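Side-chain contact in structure-specific endonuclease subunit SLX4 (Thielavia terrestris, PDB 6SEI), which probably serves as the regulatory subunit of the SLX1-SLX4 endonuclease, which cuts branched DNA structures formed during repair and recombination: residues B[38-41]-B[42-45]. Numbering follows the deposited sequence.
Sequences NPSW and HEKM
Ser40 and Glu43 close a capping box at the start of the short helix 41-46, within the C-terminal Slx4 endonuclease family region of the protein. Serine suits the N-cap because its short hydroxyl side chain can reach forward to the open N-H groups of the first turn: with chi1 at 75°, OG sits between its own backbone N and carbonyl carbon and accepts from Glu43 N at 3.3 Å. Glutamate is long enough to return the bond. Its CG lies beside its own N (chi1 -67°) and the chain then runs extended, carrying Glu43 OE1 to within 3.0 Å of Ser40 N, whose hydrogen meets the anti lone pair of OE1 almost in line (165°). The same oxygen accepts from Ala33 N in the preceding loop, so two backbone N-H groups hold the carboxylate of this buried residue. Pro39, just before the cap, lays its ring against the glutamate stem, CB 3.7 Å from Glu43 CB.

An apolar side chain of another protein chain also packs on Glu43. The flank formed by Trp41 and Lys44 is partly exposed, and there the side chains meet through van der Waals contact alone. They run alongside each other in the same direction, and the lysine methylenes approach the six-membered part of the indole obliquely. Bends at chi3 and chi4 let the ammonium group leave the ring for a salt bridge with Asp49, while Trp41 also meets Trp59 of helix 53-67. Lysine thus supplies both an apolar stem and a charged end, with Lys44 CD 3.8 Å from Trp41 CE3.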
loop_
_atom_site.group_PDB
_atom_site.type_symbol
_atom_site.label_atom_id
_atom_site.label_comp_id
_atom_site.label_asym_id
_atom_site.label_seq_id
_atom_site.Cartn_x
_atom_site.Cartn_y
_atom_site.Cartn_z
ATOM N N ASN B 38 4.841 32.682 44.261
ATOM C CA ASN B 38 5.319 33.610 43.236
ATOM C C ASN B 38 6.519 32.997 42.524
ATOM O O ASN B 38 7.660 33.439 42.704
ATOM C CB ASN B 38 5.668 34.962 43.855
ATOM C CG ASN B 38 5.849 36.043 42.818
ATOM O OD1 ASN B 38 4.919 36.375 42.081
ATOM N ND2 ASN B 38 7.051 36.603 42.753
ATOM N N PRO B 39 6.289 31.984 41.689
ATOM C CA PRO B 39 7.407 31.308 41.024
ATOM C C PRO B 39 8.009 32.162 39.923
ATOM O O PRO B 39 7.347 33.019 39.332
ATOM C CB PRO B 39 6.758 30.047 40.449
ATOM C CG PRO B 39 5.354 30.463 40.175
ATOM C CD PRO B 39 4.986 31.434 41.269
ATOM N N SER B 40 9.288 31.916 39.653
ATOM C CA SER B 40 9.949 32.550 38.526
ATOM C C SER B 40 9.372 32.016 37.218
ATOM O O SER B 40 8.665 31.006 37.186
ATOM C CB SER B 40 11.455 32.303 38.582
ATOM O OG SER B 40 11.765 30.975 38.194
ATOM N N TRP B 41 9.687 32.711 36.121
ATOM C CA TRP B 41 9.207 32.269 34.815
ATOM C C TRP B 41 9.668 30.850 34.514
ATOM O O TRP B 41 8.920 30.058 33.929
ATOM C CB TRP B 41 9.676 33.229 33.722
ATOM C CG TRP B 41 8.871 34.489 33.654
ATOM C CD1 TRP B 41 9.312 35.759 33.901
ATOM C CD2 TRP B 41 7.479 34.603 33.324
ATOM N NE1 TRP B 41 8.281 36.656 33.742
ATOM C CE2 TRP B 41 7.146 35.972 33.390
ATOM C CE3 TRP B 41 6.484 33.683 32.979
ATOM C CZ2 TRP B 41 5.863 36.438 33.127
ATOM C CZ3 TRP B 41 5.213 34.149 32.716
ATOM C CH2 TRP B 41 4.913 35.513 32.791
ATOM N N HIS B 42 10.894 30.507 34.919
ATOM C CA HIS B 42 11.388 29.149 34.728
ATOM C C HIS B 42 10.556 28.146 35.515
ATOM O O HIS B 42 10.227 27.067 35.010
ATOM C CB HIS B 42 12.859 29.072 35.139
ATOM C CG HIS B 42 13.500 27.745 34.868
ATOM N ND1 HIS B 42 14.622 27.313 35.542
ATOM C CD2 HIS B 42 13.185 26.760 33.994
ATOM C CE1 HIS B 42 14.968 26.117 35.098
ATOM N NE2 HIS B 42 14.112 25.760 34.159
ATOM N N GLU B 43 10.198 28.489 36.754
ATOM C CA GLU B 43 9.419 27.565 37.570
ATOM C C GLU B 43 7.972 27.491 37.105
ATOM O O GLU B 43 7.307 26.468 37.309
ATOM C CB GLU B 43 9.504 27.974 39.040
ATOM C CG GLU B 43 10.898 27.802 39.625
ATOM C CD GLU B 43 11.076 28.514 40.952
ATOM O OE1 GLU B 43 10.648 29.682 41.059
ATOM O OE2 GLU B 43 11.654 27.908 41.883
ATOM N N LYS B 44 7.465 28.554 36.477
ATOM C CA LYS B 44 6.140 28.476 35.874
ATOM C C LYS B 44 6.122 27.464 34.735
ATOM O O LYS B 44 5.179 26.673 34.609
ATOM C CB LYS B 44 5.699 29.857 35.385
ATOM C CG LYS B 44 5.361 30.826 36.509
ATOM C CD LYS B 44 4.825 32.145 35.978
ATOM C CE LYS B 44 3.480 31.959 35.297
ATOM N NZ LYS B 44 2.469 31.393 36.229
ATOM N N MET B 45 7.169 27.458 33.907
ATOM C CA MET B 45 7.234 26.507 32.804
ATOM C C MET B 45 7.363 25.079 33.312
ATOM O O MET B 45 6.689 24.174 32.809
ATOM C CB MET B 45 8.398 26.861 31.882
ATOM C CG MET B 45 8.287 28.253 31.298
ATOM S SD MET B 45 9.777 28.822 30.466
ATOM C CE MET B 45 9.387 30.557 30.256
#